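Side-chain contacts in uncharacterized protein PH0321 (Pyrococcus horikoshii, PDB 3BS4), which is of unknown function but probably has a KaiC-like, RecA-type fold and binds a peptide of unidentified sequence: residues 35-40 with 239-244; 83-88 with 124-129; 169-172 with 176-179. One frame throughout, in Å; residues are numbered along the deposited sequence.

Overall arrangement
All three contacts belong to one chain built on a mixed sheet with a parallel core, consistent with a KaiC-like domain. Interaction 1 closes the longest loop, from helix 34-47 to strand 238-244, and both other contacts are nested inside it. Its centre lies about 27 Å from that of interaction 2 and about 32 Å from that of interaction 3, on the opposite side of the chain's centre. Interactions 1 and 2 reach the same sheet, near its two ends. Interactions 2 and 3 follow each other in sequence with centres about 15 Å apart; they touch through K127 and A176, and both border the bound peptide, so this side of the peptide site lies well away from interaction 1.

Interaction 1. Residues 35-40 with 239-244; sequences KDILFY and FEYEFK
I37 turns CG1 anti to its own carbonyl carbon (chi1 -66°) and extends from there, which carries CD1 to the Y241 ring. The two side chains approach from opposite directions. I37 CD1 sits over one face of the ring, 3.8 Å from the centroid of Y241 and 17° off the normal, a CH-pi contact displaced toward CE1 and CZ. The F243 ring lies beside it: I37 CG1 is 4.1 Å from F243 CE1, the two side chains crossing at about a right angle. D36 CB, 4.0 Å from F243 CE1, and I37 CG1 both approach the F243 ring obliquely. The contact joins helix 34-47, which packs on the parallel core of the sheet, to strand 238-244 of its antiparallel extension; the axes of the two short segments pass 10.8 Å apart at 61°. Along the same strand, F243 CE2 lies in the plane of the Y241 ring, at its edge. With an alanine at Y241, I37 CD1 is likely to lose its aromatic face, and the S32 carbonyl its phenol partner. The D36 carboxylate forms salt bridges with R33 and R70, and R33 also makes a cation-pi contact with F243.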
ATOM      1  N   LYS A  35       2.604  -8.127  -6.465  1.00 19.24           N
ATOM      2  CA  LYS A  35       2.592  -6.674  -6.631  1.00 20.49           C
ATOM      3  C   LYS A  35       1.500  -6.254  -7.612  1.00 19.77           C
ATOM      4  O   LYS A  35       0.803  -5.253  -7.406  1.00 19.47           O
ATOM      5  CB  LYS A  35       3.983  -6.201  -7.089  1.00 20.81           C
ATOM      6  CG  LYS A  35       4.126  -4.748  -7.481  1.00 23.69           C
ATOM      7  CD  LYS A  35       5.596  -4.334  -7.617  1.00 24.18           C
ATOM      8  CE  LYS A  35       6.435  -5.292  -8.483  1.00 27.50           C
ATOM      9  NZ  LYS A  35       7.851  -4.820  -8.622  1.00 27.94           N
ATOM     10  N   ASP A  36       1.328  -7.040  -8.670  1.00 19.77           N
ATOM     11  CA  ASP A  36       0.283  -6.743  -9.662  1.00 20.52           C
ATOM     12  C   ASP A  36      -1.122  -6.905  -9.090  1.00 19.92           C
ATOM     13  O   ASP A  36      -2.048  -6.216  -9.519  1.00 20.88           O
ATOM     14  CB  ASP A  36       0.437  -7.632 -10.899  1.00 21.11           C
ATOM     15  CG  ASP A  36       1.554  -7.176 -11.816  1.00 26.76           C
ATOM     16  OD1 ASP A  36       1.954  -5.980 -11.743  1.00 30.37           O
ATOM     17  OD2 ASP A  36       2.001  -8.017 -12.641  1.00 28.96           O
ATOM     18  N   ILE A  37      -1.295  -7.801  -8.112  1.00 18.93           N
ATOM     19  CA  ILE A  37      -2.595  -7.938  -7.447  1.00 19.24           C
ATOM     20  C   ILE A  37      -2.880  -6.636  -6.688  1.00 19.47           C
ATOM     21  O   ILE A  37      -3.995  -6.097  -6.744  1.00 20.14           O
ATOM     22  CB  ILE A  37      -2.661  -9.158  -6.495  1.00 18.97           C
ATOM     23  CG1 ILE A  37      -2.547 -10.456  -7.307  1.00 19.24           C
ATOM     24  CG2 ILE A  37      -3.958  -9.149  -5.718  1.00 21.33           C
ATOM     25  CD1 ILE A  37      -2.447 -11.676  -6.454  1.00 19.29           C
ATOM     26  N   LEU A  38      -1.859  -6.118  -5.997  1.00 18.98           N
ATOM     27  CA  LEU A  38      -2.042  -4.872  -5.258  1.00 18.46           C
ATOM     28  C   LEU A  38      -2.321  -3.691  -6.186  1.00 17.83           C
ATOM     29  O   LEU A  38      -3.190  -2.861  -5.867  1.00 17.75           O
ATOM     30  CB  LEU A  38      -0.849  -4.563  -4.348  1.00 18.32           C
ATOM     31  CG  LEU A  38      -1.143  -3.413  -3.376  1.00 19.77           C
ATOM     32  CD1 LEU A  38      -2.455  -3.622  -2.620  1.00 19.66           C
ATOM     33  CD2 LEU A  38      -0.049  -3.249  -2.384  1.00 21.71           C
ATOM     34  N   PHE A  39      -1.605  -3.601  -7.309  1.00 18.15           N
ATOM     35  CA  PHE A  39      -1.891  -2.521  -8.268  1.00 18.69           C
ATOM     36  C   PHE A  39      -3.302  -2.647  -8.834  1.00 18.54           C
ATOM     37  O   PHE A  39      -3.983  -1.649  -9.052  1.00 18.31           O
ATOM     38  CB  PHE A  39      -0.835  -2.449  -9.370  1.00 19.51           C
ATOM     39  CG  PHE A  39       0.370  -1.629  -8.986  1.00 22.89           C
ATOM     40  CD1 PHE A  39       0.323  -0.235  -9.027  1.00 24.87           C
ATOM     41  CD2 PHE A  39       1.555  -2.247  -8.610  1.00 26.45           C
ATOM     42  CE1 PHE A  39       1.448   0.541  -8.679  1.00 26.41           C
ATOM     43  CE2 PHE A  39       2.686  -1.484  -8.251  1.00 27.04           C
ATOM     44  CZ  PHE A  39       2.630  -0.090  -8.289  1.00 25.71           C
ATOM     45  N   TYR A  40      -3.756  -3.876  -9.040  1.00 18.26           N
ATOM     46  CA  TYR A  40      -5.136  -4.073  -9.461  1.00 18.95           C
ATOM     47  C   TYR A  40      -6.129  -3.503  -8.450  1.00 18.99           C
ATOM     48  O   TYR A  40      -7.025  -2.741  -8.815  1.00 18.96           O
ATOM     49  CB  TYR A  40      -5.397  -5.555  -9.713  1.00 19.01           C
ATOM     50  CG  TYR A  40      -6.819  -5.827 -10.120  1.00 20.69           C
ATOM     51  CD1 TYR A  40      -7.235  -5.608 -11.433  1.00 22.09           C
ATOM     52  CD2 TYR A  40      -7.756  -6.276  -9.179  1.00 21.06           C
ATOM     53  CE1 TYR A  40      -8.549  -5.844 -11.805  1.00 23.69           C
ATOM     54  CE2 TYR A  40      -9.088  -6.521  -9.547  1.00 22.66           C
ATOM     55  CZ  TYR A  40      -9.463  -6.295 -10.867  1.00 22.82           C
ATOM     56  OH  TYR A  40     -10.775  -6.517 -11.240  1.00 25.28           O
ATOM     57  N   PHE A 239      -5.228 -19.907  -2.195  1.00 20.81           N
ATOM     58  CA  PHE A 239      -5.778 -19.781  -3.532  1.00 20.75           C
ATOM     59  C   PHE A 239      -4.692 -19.988  -4.565  1.00 20.55           C
ATOM     60  O   PHE A 239      -3.545 -19.564  -4.362  1.00 21.01           O
ATOM     61  CB  PHE A 239      -6.315 -18.373  -3.759  1.00 20.29           C
ATOM     62  CG  PHE A 239      -7.390 -17.965  -2.813  1.00 21.05           C
ATOM     63  CD1 PHE A 239      -8.734 -18.121  -3.160  1.00 20.89           C
ATOM     64  CD2 PHE A 239      -7.071 -17.380  -1.584  1.00 21.71           C
ATOM     65  CE1 PHE A 239      -9.735 -17.717  -2.281  1.00 23.14           C
ATOM     66  CE2 PHE A 239      -8.066 -16.978  -0.697  1.00 23.00           C
ATOM     67  CZ  PHE A 239      -9.399 -17.154  -1.043  1.00 22.67           C
ATOM     68  N   GLU A 240      -5.046 -20.637  -5.673  1.00 20.05           N
ATOM     69  CA  GLU A 240      -4.205 -20.556  -6.869  1.00 20.04           C
ATOM     70  C   GLU A 240      -4.713 -19.378  -7.669  1.00 19.96           C
ATOM     71  O   GLU A 240      -5.914 -19.121  -7.681  1.00 19.83           O
ATOM     72  CB  GLU A 240      -4.279 -21.822  -7.737  1.00 19.61           C
ATOM     73  CG  GLU A 240      -3.297 -21.724  -8.943  1.00 21.67           C
ATOM     74  CD  GLU A 240      -3.210 -22.968  -9.822  1.00 22.94           C
ATOM     75  OE1 GLU A 240      -3.774 -24.022  -9.455  1.00 26.57           O
ATOM     76  OE2 GLU A 240      -2.547 -22.872 -10.885  1.00 27.65           O
ATOM     77  N   TYR A 241      -3.820 -18.649  -8.341  1.00 18.66           N
ATOM     78  CA  TYR A 241      -4.296 -17.576  -9.219  1.00 18.11           C
ATOM     79  C   TYR A 241      -3.538 -17.483 -10.535  1.00 18.58           C
ATOM     80  O   TYR A 241      -2.427 -18.014 -10.679  1.00 18.19           O
ATOM     81  CB  TYR A 241      -4.327 -16.209  -8.499  1.00 17.87           C
ATOM     82  CG  TYR A 241      -2.972 -15.684  -8.052  1.00 17.33           C
ATOM     83  CD1 TYR A 241      -2.226 -14.854  -8.879  1.00 16.41           C
ATOM     84  CD2 TYR A 241      -2.472 -15.994  -6.791  1.00 18.11           C
ATOM     85  CE1 TYR A 241      -0.970 -14.370  -8.483  1.00 15.64           C
ATOM     86  CE2 TYR A 241      -1.247 -15.499  -6.367  1.00 16.97           C
ATOM     87  CZ  TYR A 241      -0.505 -14.698  -7.223  1.00 16.50           C
ATOM     88  OH  TYR A 241       0.714 -14.209  -6.789  1.00 16.70           O
ATOM     89  N   GLU A 242      -4.185 -16.851 -11.502  1.00 19.49           N
ATOM     90  CA  GLU A 242      -3.542 -16.435 -12.742  1.00 21.33           C
ATOM     91  C   GLU A 242      -4.113 -15.087 -13.131  1.00 21.69           C
ATOM     92  O   GLU A 242      -4.926 -14.537 -12.403  1.00 22.25           O
ATOM     93  CB  GLU A 242      -3.764 -17.456 -13.851  1.00 22.66           C
ATOM     94  CG  GLU A 242      -5.197 -17.763 -14.134  1.00 25.55           C
ATOM     95  CD  GLU A 242      -5.361 -19.033 -14.970  1.00 29.79           C
ATOM     96  OE1 GLU A 242      -4.352 -19.650 -15.388  1.00 32.32           O
ATOM     97  OE2 GLU A 242      -6.520 -19.391 -15.207  1.00 32.55           O
ATOM     98  N   PHE A 243      -3.675 -14.558 -14.266  1.00 22.73           N
ATOM     99  CA  PHE A 243      -4.139 -13.240 -14.693  1.00 24.29           C
ATOM    100  C   PHE A 243      -4.837 -13.340 -16.027  1.00 25.44           C
ATOM    101  O   PHE A 243      -4.349 -14.006 -16.930  1.00 25.99           O
ATOM    102  CB  PHE A 243      -2.961 -12.281 -14.792  1.00 24.01           C
ATOM    103  CG  PHE A 243      -2.278 -12.041 -13.467  1.00 23.26           C
ATOM    104  CD1 PHE A 243      -2.692 -11.000 -12.637  1.00 23.55           C
ATOM    105  CD2 PHE A 243      -1.245 -12.862 -13.040  1.00 22.28           C
ATOM    106  CE1 PHE A 243      -2.069 -10.771 -11.396  1.00 21.88           C
ATOM    107  CE2 PHE A 243      -0.619 -12.646 -11.802  1.00 22.12           C
ATOM    108  CZ  PHE A 243      -1.033 -11.596 -10.981  1.00 21.69           C
ATOM    109  N   LYS A 244      -5.982 -12.685 -16.137  1.00 26.69           N
ATOM    110  CA  LYS A 244      -6.609 -12.483 -17.438  1.00 28.25           C
ATOM    111  C   LYS A 244      -6.410 -11.013 -17.776  1.00 28.20           C
ATOM    112  O   LYS A 244      -7.108 -10.149 -17.250  1.00 27.82           O
ATOM    113  CB  LYS A 244      -8.086 -12.825 -17.347  1.00 28.69           C
ATOM    114  CG  LYS A 244      -8.819 -12.726 -18.681  1.00 31.61           C
ATOM    115  CD  LYS A 244     -10.298 -12.989 -18.510  1.00 35.96           C
ATOM    116  CE  LYS A 244     -10.999 -12.893 -19.866  1.00 39.01           C
ATOM    117  NZ  LYS A 244     -12.233 -13.740 -19.885  1.00 41.65           N
TER

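Interaction 2. Residues 83-88 with 124-129; sequences RLAIVD and EDHKKV
A85 and V87, on strand 84-87 in the parallel core of the sheet, meet H126 of helix 115-132, whose imidazole reaches from the helix to the strand. The CH-pi contact is made by A85: its CB stands over one face of the ring, 3.7 Å from the centroid of H126 and 15° off the normal, offset toward the rim so that CD2 is the nearest ring atom. A85's small side chain points toward the helix, and its size lets the backbones approach, with the CA atoms of A85 and H126 6.8 Å apart. The van der Waals contact at the edge belongs to V87, whose side chain crosses that of H126 at about a right angle. Aromatic contacts continue beyond the pair: W104 meets H126 edge-to-face, and an aromatic side chain of the bound peptide has its ring plane at about 15° to the imidazole. H126 thus links the sheet to the peptide site, where neighbouring K127 hydrogen-bonds the peptide backbone. Polar satisfaction is lacking at one point: NE2 of H126 is buried with no hydrogen-bonding partner in the model. V87 places CG2 anti to its carbonyl carbon, and this methyl lies in the ring plane, 3.5 Å from H126 NE2.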
ATOM      1  N   ARG A  83      -8.324  13.388  -6.266  1.00 21.50           N
ATOM      2  CA  ARG A  83      -8.707  12.052  -5.807  1.00 20.91           C
ATOM      3  C   ARG A  83      -7.509  11.290  -5.266  1.00 20.23           C
ATOM      4  O   ARG A  83      -7.648  10.469  -4.355  1.00 20.77           O
ATOM      5  CB  ARG A  83      -9.320  11.236  -6.947  1.00 21.46           C
ATOM      6  CG  ARG A  83     -10.593  11.867  -7.537  1.00 23.76           C
ATOM      7  CD  ARG A  83     -11.638  12.084  -6.451  1.00 25.50           C
ATOM      8  NE  ARG A  83     -12.984  12.234  -7.023  1.00 28.45           N
ATOM      9  CZ  ARG A  83     -13.493  13.373  -7.496  1.00 30.22           C
ATOM     10  NH1 ARG A  83     -12.788  14.500  -7.482  1.00 30.52           N
ATOM     11  NH2 ARG A  83     -14.722  13.380  -7.986  1.00 30.65           N
ATOM     12  N   LEU A  84      -6.354  11.547  -5.866  1.00 19.09           N
ATOM     13  CA  LEU A  84      -5.115  10.850  -5.518  1.00 19.34           C
ATOM     14  C   LEU A  84      -4.095  11.840  -4.950  1.00 19.43           C
ATOM     15  O   LEU A  84      -3.910  12.929  -5.511  1.00 19.41           O
ATOM     16  CB  LEU A  84      -4.566  10.179  -6.775  1.00 19.71           C
ATOM     17  CG  LEU A  84      -3.201   9.491  -6.710  1.00 19.19           C
ATOM     18  CD1 LEU A  84      -3.230   8.344  -5.688  1.00 17.21           C
ATOM     19  CD2 LEU A  84      -2.784   9.020  -8.100  1.00 18.93           C
ATOM     20  N   ALA A  85      -3.454  11.465  -3.841  1.00 18.50           N
ATOM     21  CA  ALA A  85      -2.323  12.226  -3.291  1.00 18.02           C
ATOM     22  C   ALA A  85      -1.123  11.294  -3.287  1.00 18.51           C
ATOM     23  O   ALA A  85      -1.261  10.133  -2.926  1.00 19.37           O
ATOM     24  CB  ALA A  85      -2.618  12.696  -1.888  1.00 18.88           C
ATOM     25  N   ILE A  86       0.035  11.801  -3.704  1.00 17.97           N
ATOM     26  CA  ILE A  86       1.250  10.981  -3.709  1.00 18.68           C
ATOM     27  C   ILE A  86       2.306  11.666  -2.879  1.00 19.20           C
ATOM     28  O   ILE A  86       2.577  12.858  -3.075  1.00 20.63           O
ATOM     29  CB  ILE A  86       1.802  10.727  -5.138  1.00 18.63           C
ATOM     30  CG1 ILE A  86       0.761   9.982  -5.985  1.00 19.31           C
ATOM     31  CG2 ILE A  86       3.115   9.933  -5.073  1.00 18.81           C
ATOM     32  CD1 ILE A  86       1.144   9.753  -7.442  1.00 19.22           C
ATOM     33  N   VAL A  87       2.888  10.931  -1.931  1.00 18.17           N
ATOM     34  CA  VAL A  87       4.130  11.391  -1.307  1.00 18.81           C
ATOM     35  C   VAL A  87       5.238  10.672  -2.059  1.00 18.42           C
ATOM     36  O   VAL A  87       5.359   9.444  -1.984  1.00 18.53           O
ATOM     37  CB  VAL A  87       4.195  11.070   0.190  1.00 18.17           C
ATOM     38  CG1 VAL A  87       5.520  11.565   0.801  1.00 20.64           C
ATOM     39  CG2 VAL A  87       2.983  11.650   0.946  1.00 20.42           C
ATOM     40  N   ASP A  88       6.031  11.425  -2.804  1.00 17.99           N
ATOM     41  CA  ASP A  88       7.088  10.818  -3.606  1.00 17.01           C
ATOM     42  C   ASP A  88       8.347  10.644  -2.777  1.00 16.54           C
ATOM     43  O   ASP A  88       9.311  11.408  -2.871  1.00 16.36           O
ATOM     44  CB  ASP A  88       7.336  11.608  -4.897  1.00 18.35           C
ATOM     45  CG  ASP A  88       8.339  10.931  -5.809  1.00 19.47           C
ATOM     46  OD1 ASP A  88       8.763   9.799  -5.514  1.00 19.19           O
ATOM     47  OD2 ASP A  88       8.702  11.525  -6.850  1.00 23.11           O
ATOM     48  N   GLU A 124      -1.388  15.300   6.882  1.00 17.28           N
ATOM     49  CA  GLU A 124      -2.304  16.324   7.395  1.00 19.38           C
ATOM     50  C   GLU A 124      -2.643  17.317   6.288  1.00 19.58           C
ATOM     51  O   GLU A 124      -3.813  17.707   6.120  1.00 20.21           O
ATOM     52  CB  GLU A 124      -1.701  17.040   8.599  1.00 19.50           C
ATOM     53  CG  GLU A 124      -2.663  18.037   9.250  1.00 20.63           C
ATOM     54  CD  GLU A 124      -2.134  18.643  10.545  1.00 22.88           C
ATOM     55  OE1 GLU A 124      -0.933  18.495  10.845  1.00 28.17           O
ATOM     56  OE2 GLU A 124      -2.934  19.302  11.250  1.00 27.75           O
ATOM     57  N   ASP A 125      -1.627  17.719   5.528  1.00 20.12           N
ATOM     58  CA  ASP A 125      -1.833  18.694   4.464  1.00 21.72           C
ATOM     59  C   ASP A 125      -2.781  18.169   3.371  1.00 22.02           C
ATOM     60  O   ASP A 125      -3.700  18.900   2.944  1.00 21.32           O
ATOM     61  CB  ASP A 125      -0.503  19.233   3.942  1.00 23.30           C
ATOM     62  CG  ASP A 125       0.128  20.265   4.914  1.00 27.88           C
ATOM     63  OD1 ASP A 125      -0.528  20.643   5.923  1.00 34.49           O
ATOM     64  OD2 ASP A 125       1.276  20.693   4.680  1.00 35.95           O
ATOM     65  N   HIS A 126      -2.610  16.902   2.966  1.00 21.12           N
ATOM     66  CA  HIS A 126      -3.530  16.269   1.993  1.00 22.15           C
ATOM     67  C   HIS A 126      -4.930  16.235   2.539  1.00 21.15           C
ATOM     68  O   HIS A 126      -5.906  16.457   1.812  1.00 20.64           O
ATOM     69  CB  HIS A 126      -3.248  14.776   1.761  1.00 23.83           C
ATOM     70  CG  HIS A 126      -1.863  14.434   1.354  1.00 28.70           C
ATOM     71  ND1 HIS A 126      -1.002  15.328   0.761  1.00 33.06           N
ATOM     72  CD2 HIS A 126      -1.199  13.255   1.421  1.00 31.19           C
ATOM     73  CE1 HIS A 126       0.142  14.717   0.496  1.00 33.77           C
ATOM     74  NE2 HIS A 126       0.046  13.460   0.885  1.00 34.59           N
ATOM     75  N   LYS A 127      -5.050  15.852   3.807  1.00 19.80           N
ATOM     76  CA  LYS A 127      -6.365  15.637   4.384  1.00 18.84           C
ATOM     77  C   LYS A 127      -7.067  16.975   4.581  1.00 19.80           C
ATOM     78  O   LYS A 127      -8.287  17.042   4.527  1.00 19.82           O
ATOM     79  CB  LYS A 127      -6.267  14.902   5.722  1.00 18.85           C
ATOM     80  CG  LYS A 127      -5.880  13.441   5.561  1.00 17.74           C
ATOM     81  CD  LYS A 127      -6.181  12.665   6.827  1.00 17.56           C
ATOM     82  CE  LYS A 127      -5.710  11.200   6.721  1.00 18.04           C
ATOM     83  NZ  LYS A 127      -5.975  10.510   8.018  1.00 20.51           N
ATOM     84  N   LYS A 128      -6.295  18.037   4.817  1.00 19.33           N
ATOM     85  CA  LYS A 128      -6.906  19.385   4.937  1.00 20.36           C
ATOM     86  C   LYS A 128      -7.522  19.796   3.603  1.00 19.84           C
ATOM     87  O   LYS A 128      -8.613  20.389   3.572  1.00 19.50           O
ATOM     88  CB  LYS A 128      -5.878  20.417   5.410  1.00 20.49           C
ATOM     89  CG  LYS A 128      -6.450  21.794   5.785  1.00 22.57           C
ATOM     90  CD  LYS A 128      -5.328  22.725   6.278  1.00 24.71           C
ATOM     91  CE  LYS A 128      -5.877  24.013   6.887  1.00 31.22           C
ATOM     92  NZ  LYS A 128      -6.920  23.711   7.916  1.00 33.42           N
ATOM     93  N   VAL A 129      -6.836  19.489   2.504  1.00 18.84           N
ATOM     94  CA  VAL A 129      -7.390  19.774   1.173  1.00 19.75           C
ATOM     95  C   VAL A 129      -8.684  18.976   0.965  1.00 19.20           C
ATOM     96  O   VAL A 129      -9.714  19.531   0.561  1.00 19.45           O
ATOM     97  CB  VAL A 129      -6.389  19.501   0.016  1.00 20.05           C
ATOM     98  CG1 VAL A 129      -7.027  19.768  -1.336  1.00 21.04           C
ATOM     99  CG2 VAL A 129      -5.120  20.339   0.180  1.00 21.57           C
TER

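Interaction 3. Residues 169-172 with 176-179; sequences EVRY and AYKK
The sharp junction where helix 157-173 gives way to the short helix 175-178 brings R171 and Y172 against Y177 and K178 beside the bound peptide. R171 lays its aliphatic chain over one face of the Y177 ring: CG is 4.0 Å from the centroid of Y177 and 22° off the normal, a CH-pi contact shifted toward CE2 and CZ. CB and CD of R171 lie farther along the same ring, near CD2 and CZ respectively, while the chain bends at chi3 (-72°) and the guanidinium stands 83° from the ring plane, so the arginine touches the ring with its methylenes rather than its guanidinium. The base of the tyrosine is packed as well, with Y177 CB 3.6 Å from the carbonyl oxygen R171 O. On the outer, more exposed side, K178 folds back through bends at chi2, chi3 and chi4, passing its methylenes by the end of the first helix. Its NZ gives a weak hydrogen bond of 3.0 Å to the backbone O of Y172, and lies 5.0 Å from the centroid of the Y172 ring in an off-centre cation-pi contact. The carbonyl of Y172, at the last turn of its helix, would probably be polarised by this ammonium group. Y177 OH hydrogen-bonds the peptide backbone and R171 packs on an apolar side chain of the peptide; V123 of helix 115-132 also touches Y177. The arrangement is that of a tight corner between consecutive helices, with its inner aromatic and arginine forming part of a peptide-binding surface.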
ATOM      1  N   GLU A 169       4.048   5.546  17.049  1.00 21.15           N
ATOM      2  CA  GLU A 169       3.954   6.532  18.135  1.00 23.82           C
ATOM      3  C   GLU A 169       3.407   7.870  17.629  1.00 23.65           C
ATOM      4  O   GLU A 169       2.549   8.493  18.269  1.00 24.06           O
ATOM      5  CB  GLU A 169       5.325   6.747  18.786  1.00 23.54           C
ATOM      6  CG  GLU A 169       5.875   5.548  19.554  1.00 26.22           C
ATOM      7  CD  GLU A 169       7.349   5.729  19.909  1.00 27.82           C
ATOM      8  OE1 GLU A 169       7.823   6.894  19.918  1.00 34.31           O
ATOM      9  OE2 GLU A 169       8.047   4.719  20.172  1.00 31.58           O
ATOM     10  N   VAL A 170       3.919   8.326  16.491  1.00 23.77           N
ATOM     11  CA  VAL A 170       3.439   9.571  15.884  1.00 24.16           C
ATOM     12  C   VAL A 170       1.959   9.474  15.495  1.00 25.03           C
ATOM     13  O   VAL A 170       1.184  10.400  15.745  1.00 25.60           O
ATOM     14  CB  VAL A 170       4.299   9.963  14.660  1.00 23.88           C
ATOM     15  CG1 VAL A 170       3.607  11.059  13.838  1.00 24.73           C
ATOM     16  CG2 VAL A 170       5.672  10.408  15.113  1.00 23.67           C
ATOM     17  N   ARG A 171       1.567   8.358  14.891  1.00 25.55           N
ATOM     18  CA  ARG A 171       0.184   8.145  14.474  1.00 27.25           C
ATOM     19  C   ARG A 171      -0.806   8.096  15.640  1.00 28.05           C
ATOM     20  O   ARG A 171      -1.969   8.461  15.492  1.00 28.70           O
ATOM     21  CB  ARG A 171       0.075   6.874  13.640  1.00 27.82           C
ATOM     22  CG  ARG A 171       0.871   6.956  12.332  1.00 29.83           C
ATOM     23  CD  ARG A 171       0.504   5.836  11.370  1.00 32.99           C
ATOM     24  NE  ARG A 171       1.008   4.538  11.810  1.00 34.32           N
ATOM     25  CZ  ARG A 171       2.073   3.924  11.296  1.00 33.45           C
ATOM     26  NH1 ARG A 171       2.757   4.467  10.289  1.00 33.10           N
ATOM     27  NH2 ARG A 171       2.438   2.748  11.780  1.00 34.35           N
ATOM     28  N   TYR A 172      -0.332   7.673  16.807  1.00 28.18           N
ATOM     29  CA  TYR A 172      -1.189   7.595  17.987  1.00 29.39           C
ATOM     30  C   TYR A 172      -1.755   8.959  18.387  1.00 29.39           C
ATOM     31  O   TYR A 172      -2.894   9.040  18.855  1.00 30.15           O
ATOM     32  CB  TYR A 172      -0.413   7.003  19.167  1.00 30.15           C
ATOM     33  CG  TYR A 172      -1.239   6.909  20.429  1.00 31.44           C
ATOM     34  CD1 TYR A 172      -2.162   5.885  20.595  1.00 33.80           C
ATOM     35  CD2 TYR A 172      -1.110   7.852  21.444  1.00 32.23           C
ATOM     36  CE1 TYR A 172      -2.925   5.800  21.744  1.00 34.12           C
ATOM     37  CE2 TYR A 172      -1.883   7.779  22.605  1.00 33.38           C
ATOM     38  CZ  TYR A 172      -2.784   6.739  22.744  1.00 33.21           C
ATOM     39  OH  TYR A 172      -3.568   6.635  23.881  1.00 35.34           O
ATOM     40  N   ALA A 176      -3.133  14.564  12.066  1.00 24.59           N
ATOM     41  CA  ALA A 176      -3.394  13.907  10.777  1.00 24.93           C
ATOM     42  C   ALA A 176      -4.264  12.663  10.930  1.00 25.41           C
ATOM     43  O   ALA A 176      -4.984  12.282  10.013  1.00 24.40           O
ATOM     44  CB  ALA A 176      -2.069  13.552  10.071  1.00 24.57           C
ATOM     45  N   TYR A 177      -4.185  12.026  12.097  1.00 26.37           N
ATOM     46  CA  TYR A 177      -4.907  10.781  12.345  1.00 27.98           C
ATOM     47  C   TYR A 177      -6.021  10.911  13.360  1.00 29.36           C
ATOM     48  O   TYR A 177      -6.894  10.043  13.439  1.00 30.12           O
ATOM     49  CB  TYR A 177      -3.932   9.691  12.783  1.00 28.11           C
ATOM     50  CG  TYR A 177      -2.860   9.551  11.765  1.00 27.06           C
ATOM     51  CD1 TYR A 177      -3.114   8.851  10.589  1.00 27.96           C
ATOM     52  CD2 TYR A 177      -1.632  10.191  11.916  1.00 26.11           C
ATOM     53  CE1 TYR A 177      -2.177   8.743   9.620  1.00 28.88           C
ATOM     54  CE2 TYR A 177      -0.662  10.091  10.919  1.00 28.12           C
ATOM     55  CZ  TYR A 177      -0.967   9.356   9.769  1.00 27.25           C
ATOM     56  OH  TYR A 177      -0.071   9.209   8.754  1.00 28.90           O
ATOM     57  N   LYS A 178      -5.998  11.997  14.123  1.00 30.68           N
ATOM     58  CA  LYS A 178      -6.975  12.169  15.195  1.00 32.03           C
ATOM     59  C   LYS A 178      -8.042  13.220  14.896  1.00 31.98           C
ATOM     60  O   LYS A 178      -9.125  13.176  15.474  1.00 33.19           O
ATOM     61  CB  LYS A 178      -6.268  12.448  16.529  1.00 32.28           C
ATOM     62  CG  LYS A 178      -5.311  11.337  16.958  1.00 34.13           C
ATOM     63  CD  LYS A 178      -6.046  10.132  17.570  1.00 37.97           C
ATOM     64  CE  LYS A 178      -5.412   8.821  17.111  1.00 40.17           C
ATOM     65  NZ  LYS A 178      -5.481   7.724  18.137  1.00 41.93           N
ATOM     66  N   LYS A 179      -7.742  14.152  13.992  1.00 31.73           N
ATOM     67  CA  LYS A 179      -8.653  15.258  13.683  1.00 31.57           C
ATOM     68  C   LYS A 179      -9.295  15.152  12.286  1.00 30.78           C
ATOM     69  O   LYS A 179     -10.070  16.018  11.893  1.00 30.62           O
ATOM     70  CB  LYS A 179      -7.931  16.608  13.853  1.00 32.68           C
ATOM     71  CG  LYS A 179      -7.598  16.999  15.323  1.00 34.85           C
ATOM     72  CD  LYS A 179      -6.564  16.057  15.957  1.00 37.77           C
ATOM     73  CE  LYS A 179      -5.792  16.658  17.138  1.00 36.60           C
ATOM     74  NZ  LYS A 179      -4.714  15.702  17.597  1.00 37.84           N
TER